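PDB 5FQ8: BT_2262 (uncharacterised lipoprotein), which is of unknown function but is a probable bacterial surface lipoprotein, built from an Ig-like domain followed by a BT_2262-like C-terminal domain. Local coordinates for residues G63-Y69 and F81-V87; G98-E104 and S117-I123. All coordinates share one frame; numbering follows the deposited sequence.

Contact 1 of 2, residues G63-Y69 and F81-V87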
# COMPACT_ATOMS: atom_id res chain seq x y z
N GLY G 63 -0.09 -73.66 -19.05
CA GLY G 63 0.74 -72.61 -19.58
C GLY G 63 0.25 -71.25 -19.13
O GLY G 63 -0.53 -71.13 -18.19
N ILE G 64 0.74 -70.22 -19.83
CA ILE G 64 0.40 -68.83 -19.55
C ILE G 64 -0.41 -68.29 -20.72
O ILE G 64 0.02 -68.36 -21.88
CB ILE G 64 1.65 -67.97 -19.33
CG1 ILE G 64 2.54 -68.60 -18.26
CG2 ILE G 64 1.25 -66.58 -18.91
CD1 ILE G 64 3.79 -67.79 -17.99
N TYR G 65 -1.57 -67.72 -20.41
CA TYR G 65 -2.47 -67.16 -21.41
C TYR G 65 -2.73 -65.70 -21.07
O TYR G 65 -3.16 -65.39 -19.96
CB TYR G 65 -3.77 -67.95 -21.47
CG TYR G 65 -3.58 -69.37 -21.91
CD1 TYR G 65 -3.48 -69.69 -23.26
CD2 TYR G 65 -3.46 -70.38 -20.99
CE1 TYR G 65 -3.29 -70.98 -23.67
CE2 TYR G 65 -3.27 -71.69 -21.39
CZ TYR G 65 -3.19 -71.98 -22.73
OH TYR G 65 -3.00 -73.28 -23.13
N ASN G 66 -2.45 -64.82 -22.03
CA ASN G 66 -2.68 -63.39 -21.88
C ASN G 66 -3.90 -62.96 -22.69
O ASN G 66 -4.01 -63.30 -23.87
CB ASN G 66 -1.47 -62.58 -22.33
CG ASN G 66 -0.29 -62.75 -21.41
OD1 ASN G 66 -0.10 -61.97 -20.49
ND2 ASN G 66 0.51 -63.78 -21.66
N LEU G 67 -4.80 -62.22 -22.05
CA LEU G 67 -5.97 -61.65 -22.71
C LEU G 67 -5.85 -60.14 -22.67
O LEU G 67 -5.54 -59.57 -21.63
CB LEU G 67 -7.25 -62.09 -22.02
CG LEU G 67 -7.51 -63.58 -21.86
CD1 LEU G 67 -8.18 -63.83 -20.53
CD2 LEU G 67 -8.39 -64.07 -22.97
N VAL G 68 -6.08 -59.50 -23.81
CA VAL G 68 -5.99 -58.05 -23.92
C VAL G 68 -7.39 -57.49 -24.16
O VAL G 68 -8.06 -57.87 -25.12
CB VAL G 68 -5.03 -57.63 -25.03
CG1 VAL G 68 -5.10 -56.13 -25.24
CG2 VAL G 68 -3.63 -58.02 -24.65
N TYR G 69 -7.82 -56.61 -23.27
CA TYR G 69 -9.13 -55.97 -23.35
C TYR G 69 -8.96 -54.56 -23.87
O TYR G 69 -8.08 -53.83 -23.41
CB TYR G 69 -9.80 -55.93 -21.98
CG TYR G 69 -10.10 -57.26 -21.35
CD1 TYR G 69 -9.11 -57.97 -20.69
CD2 TYR G 69 -11.37 -57.79 -21.37
CE1 TYR G 69 -9.38 -59.17 -20.09
CE2 TYR G 69 -11.64 -58.99 -20.77
CZ TYR G 69 -10.64 -59.67 -20.14
OH TYR G 69 -10.92 -60.87 -19.54
N PHE G 81 -6.48 -52.74 -21.03
CA PHE G 81 -5.91 -53.36 -19.84
C PHE G 81 -5.67 -54.84 -20.13
O PHE G 81 -6.28 -55.42 -21.02
CB PHE G 81 -6.79 -53.15 -18.59
CG PHE G 81 -8.11 -53.88 -18.61
CD1 PHE G 81 -8.21 -55.20 -18.22
CD2 PHE G 81 -9.27 -53.22 -18.95
CE1 PHE G 81 -9.42 -55.86 -18.21
CE2 PHE G 81 -10.49 -53.87 -18.93
CZ PHE G 81 -10.56 -55.20 -18.57
N THR G 82 -4.76 -55.44 -19.37
CA THR G 82 -4.37 -56.83 -19.55
C THR G 82 -4.83 -57.69 -18.39
O THR G 82 -4.79 -57.26 -17.24
CB THR G 82 -2.86 -57.00 -19.69
OG1 THR G 82 -2.33 -55.93 -20.46
CG2 THR G 82 -2.56 -58.31 -20.38
N ARG G 83 -5.23 -58.92 -18.70
CA ARG G 83 -5.53 -59.93 -17.69
C ARG G 83 -4.79 -61.20 -18.07
O ARG G 83 -4.92 -61.68 -19.20
CB ARG G 83 -7.03 -60.18 -17.58
CG ARG G 83 -7.41 -61.05 -16.41
CD ARG G 83 -8.90 -61.21 -16.38
NE ARG G 83 -9.54 -60.17 -15.59
CZ ARG G 83 -10.74 -59.66 -15.87
NH1 ARG G 83 -11.40 -60.08 -16.93
NH2 ARG G 83 -11.26 -58.74 -15.09
N THR G 84 -4.03 -61.75 -17.13
CA THR G 84 -3.18 -62.92 -17.36
C THR G 84 -3.74 -64.12 -16.61
O THR G 84 -3.95 -64.06 -15.40
CB THR G 84 -1.76 -62.64 -16.89
OG1 THR G 84 -1.31 -61.41 -17.44
CG2 THR G 84 -0.86 -63.76 -17.34
N VAL G 85 -3.95 -65.22 -17.33
CA VAL G 85 -4.54 -66.42 -16.76
C VAL G 85 -3.51 -67.54 -16.83
O VAL G 85 -2.95 -67.79 -17.90
CB VAL G 85 -5.83 -66.82 -17.50
CG1 VAL G 85 -6.32 -68.15 -16.99
CG2 VAL G 85 -6.88 -65.77 -17.30
N TYR G 86 -3.27 -68.20 -15.70
CA TYR G 86 -2.30 -69.28 -15.59
C TYR G 86 -3.00 -70.61 -15.32
O TYR G 86 -4.01 -70.67 -14.62
CB TYR G 86 -1.31 -69.01 -14.46
CG TYR G 86 -0.58 -67.69 -14.54
CD1 TYR G 86 -1.13 -66.54 -14.00
CD2 TYR G 86 0.68 -67.60 -15.11
CE1 TYR G 86 -0.46 -65.33 -14.05
CE2 TYR G 86 1.36 -66.40 -15.17
CZ TYR G 86 0.78 -65.27 -14.63
OH TYR G 86 1.44 -64.07 -14.68
N VAL G 87 -2.44 -71.68 -15.87
CA VAL G 87 -3.04 -73.01 -15.82
C VAL G 87 -2.07 -73.98 -15.16
O VAL G 87 -0.90 -74.04 -15.53
CB VAL G 87 -3.43 -73.50 -17.22
CG1 VAL G 87 -4.27 -74.75 -17.12
CG2 VAL G 87 -4.20 -72.44 -17.94
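The hydroxyl of Tyr69 has two polar partners: OH takes a weak, bent hydrogen bond from Arg83 NH1 at 2.8 Å, and it also bonds to Glu35, whose carboxylate forms a salt bridge with the same NH1. This polar knot lies on one face of a beta hairpin in the Ig-like domain, where strands 63-72 and 78-87 run antiparallel. Arg83 CG stands opposite its backbone N (chi1 -171°), and the chain then bends at chi3, bringing the guanidinium edge to the phenol with the two planes 77° apart. Backbone bonds fix the register; among them are Tyr65 with Val85, bonded both ways, and Arg83 N to Leu67 O at 3.0 Å. Toward the turn, the Tyr69 and Phe81 rings lie nearly parallel (14°) but slid apart, their centroids separated by 4.6 Å, and Tyr69 CB sits over the Phe81 face. On the same face of the hairpin, Val87 CG2 meets the edge of the Tyr65 ring, whose OH bonds to Thr61 O. On the opposite face, Thr84 OG1 gives a weak bond to Asn66 OD1, and Ile64 CG2 packs 3.7 Å from Tyr86 CE2.

Contact 2 of 2, residues G98-E104 and S117-I123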
# COMPACT_ATOMS: atom_id res chain seq x y z
N GLY G 98 -2.13 -70.71 -6.64
CA GLY G 98 -0.94 -70.05 -7.14
C GLY G 98 -0.58 -68.65 -6.67
O GLY G 98 0.59 -68.31 -6.65
N ILE G 99 -1.55 -67.81 -6.31
CA ILE G 99 -1.22 -66.42 -5.98
C ILE G 99 -0.68 -66.37 -4.56
O ILE G 99 -1.41 -66.56 -3.58
CB ILE G 99 -2.42 -65.49 -6.16
CG1 ILE G 99 -2.49 -65.03 -7.61
CG2 ILE G 99 -2.30 -64.27 -5.25
CD1 ILE G 99 -3.08 -63.65 -7.79
N TYR G 100 0.61 -66.10 -4.43
CA TYR G 100 1.28 -66.06 -3.15
C TYR G 100 1.53 -64.62 -2.73
O TYR G 100 1.69 -63.73 -3.57
CB TYR G 100 2.61 -66.81 -3.20
CG TYR G 100 2.43 -68.30 -3.16
CD1 TYR G 100 2.26 -69.02 -4.33
CD2 TYR G 100 2.41 -68.99 -1.96
CE1 TYR G 100 2.08 -70.38 -4.31
CE2 TYR G 100 2.23 -70.35 -1.93
CZ TYR G 100 2.07 -71.04 -3.11
OH TYR G 100 1.89 -72.40 -3.10
N THR G 101 1.57 -64.40 -1.42
CA THR G 101 1.85 -63.10 -0.84
C THR G 101 3.16 -63.17 -0.07
O THR G 101 3.35 -64.09 0.74
CB THR G 101 0.71 -62.64 0.07
OG1 THR G 101 -0.55 -62.88 -0.57
CG2 THR G 101 0.83 -61.16 0.37
N VAL G 102 4.06 -62.23 -0.33
CA VAL G 102 5.32 -62.18 0.41
C VAL G 102 5.01 -61.93 1.88
O VAL G 102 4.35 -60.95 2.24
CB VAL G 102 6.24 -61.10 -0.17
CG1 VAL G 102 7.51 -61.03 0.63
CG2 VAL G 102 6.55 -61.42 -1.61
N ALA G 103 5.50 -62.82 2.74
CA ALA G 103 5.09 -62.87 4.14
C ALA G 103 5.73 -61.78 5.00
O ALA G 103 6.03 -60.69 4.51
CB ALA G 103 5.39 -64.24 4.74
N GLU G 104 5.96 -62.09 6.28
CA GLU G 104 6.38 -61.08 7.24
C GLU G 104 7.87 -60.81 7.16
O GLU G 104 8.30 -59.65 7.11
CB GLU G 104 5.99 -61.51 8.65
CG GLU G 104 4.84 -60.72 9.24
CD GLU G 104 5.24 -59.30 9.59
OE1 GLU G 104 6.44 -59.07 9.86
OE2 GLU G 104 4.36 -58.42 9.60
N SER G 117 7.20 -56.37 2.58
CA SER G 117 6.15 -57.37 2.75
C SER G 117 4.89 -56.89 2.03
O SER G 117 4.76 -55.72 1.68
CB SER G 117 5.86 -57.63 4.22
OG SER G 117 6.94 -58.34 4.82
N GLY G 118 3.96 -57.83 1.83
CA GLY G 118 2.66 -57.52 1.28
C GLY G 118 2.53 -57.70 -0.22
O GLY G 118 1.42 -57.60 -0.74
N TYR G 119 3.62 -57.98 -0.91
CA TYR G 119 3.61 -58.07 -2.36
C TYR G 119 3.18 -59.45 -2.82
O TYR G 119 3.48 -60.46 -2.17
CB TYR G 119 4.99 -57.73 -2.89
CG TYR G 119 5.40 -56.34 -2.48
CD1 TYR G 119 4.52 -55.29 -2.65
CD2 TYR G 119 6.63 -56.09 -1.90
CE1 TYR G 119 4.86 -54.01 -2.29
CE2 TYR G 119 6.98 -54.82 -1.52
CZ TYR G 119 6.09 -53.78 -1.72
OH TYR G 119 6.42 -52.49 -1.35
N GLU G 120 2.46 -59.51 -3.93
CA GLU G 120 1.94 -60.77 -4.45
C GLU G 120 2.81 -61.27 -5.60
O GLU G 120 3.35 -60.47 -6.37
CB GLU G 120 0.49 -60.62 -4.92
CG GLU G 120 -0.53 -60.54 -3.78
CD GLU G 120 -1.98 -60.61 -4.25
OE1 GLU G 120 -2.22 -60.56 -5.47
OE2 GLU G 120 -2.87 -60.71 -3.38
N ILE G 121 2.97 -62.58 -5.68
CA ILE G 121 3.64 -63.23 -6.80
C ILE G 121 2.82 -64.44 -7.23
O ILE G 121 1.82 -64.78 -6.61
CB ILE G 121 5.08 -63.64 -6.47
CG1 ILE G 121 5.09 -64.65 -5.33
CG2 ILE G 121 5.93 -62.43 -6.13
CD1 ILE G 121 6.41 -65.31 -5.14
N VAL G 122 3.28 -65.09 -8.29
CA VAL G 122 2.52 -66.15 -8.96
C VAL G 122 3.39 -67.39 -9.08
O VAL G 122 4.53 -67.31 -9.54
CB VAL G 122 2.03 -65.70 -10.35
CG1 VAL G 122 1.17 -66.77 -10.97
CG2 VAL G 122 1.28 -64.39 -10.25
N ILE G 123 2.84 -68.54 -8.69
CA ILE G 123 3.54 -69.82 -8.74
C ILE G 123 2.57 -70.91 -9.17
O ILE G 123 1.58 -71.19 -8.47
CB ILE G 123 4.16 -70.20 -7.38
CG1 ILE G 123 4.95 -69.03 -6.78
CG2 ILE G 123 5.08 -71.38 -7.53
CD1 ILE G 123 5.59 -69.35 -5.47
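Tyr100 and Ile123 meet through matching first torsions: each places its gamma branch (CG, chi1 -76°; CG1, chi1 -48°) opposite its own carbonyl carbon, and the two side chains cross at about a right angle. Ile123 CD1 comes within 3.5 Å of Tyr100 CD1, approaching the ring obliquely, while Ile123 CB lies near Tyr100 CE1. Tyr100 CB, closer to the backbone, rests 3.9 Å from Ile121 CG1. The phenol hydroxyl is bonded to the carbonyl of Lys96, which fixes the far end of the ring. With an alanine here, the Ile123 side chain would probably be left without its aromatic partner, and the Lys96 carbonyl without this hydroxyl.

These contacts belong to an antiparallel strand pair of the C-terminal domain. Tyr100 and Ile121 form a hydrogen-bonded pair, with Ile121 N 2.7 Å from Tyr100 O. Ahead of strand 120-125, in the loop residues Gly118 and Tyr119, the pairing continues: Val102 N gives a nearly straight bond to Tyr119 O, and Gly118 N reaches Val102 O at 3.2 Å. Val102 CG2 packs against Tyr119 CB in the same region. The other face is more polar. There the extended Glu120 chain runs obliquely across Ile99, so that OE1 lies 3.7 Å from Ile99 CG2, and Glu120 CG passes Thr101 OG1.

Strand 98-102 lies between 120-125 and 204-211 in its sheet, with Thr101 bonding through its backbone to Lys211. Strand 130-133 lies along the other side of 120-125; Tyr100 and Ile121 both touch Val210, and Ile121 and Ile123 rest on Ile133. On the opposite face Val122 meets Lys24 and Val26 of strand 24-27.

From the N terminus, the chain first closes contact 1, where strand 78-87 folds back on 63-72 across a short connection. After a linker of about ten residues it enters strand 98-102 and opens contact 2, which closes when 120-125 returns alongside it. The intervening loop carries strands 106-110 and 115-116, which themselves pair inside contact 2. The two contacts therefore follow in series, neither nested nor crossed: contact 1 pairs the central strands of a mixed four-stranded sheet of the Ig-like part, contact 2 two strands of the large antiparallel C-terminal sheet. Their centres are about 19 Å apart, yet the two parts touch: Tyr86 CE1 packs 3.8 Å from Val122 CG1, and Ile64 and Tyr86 also touch Tyr132.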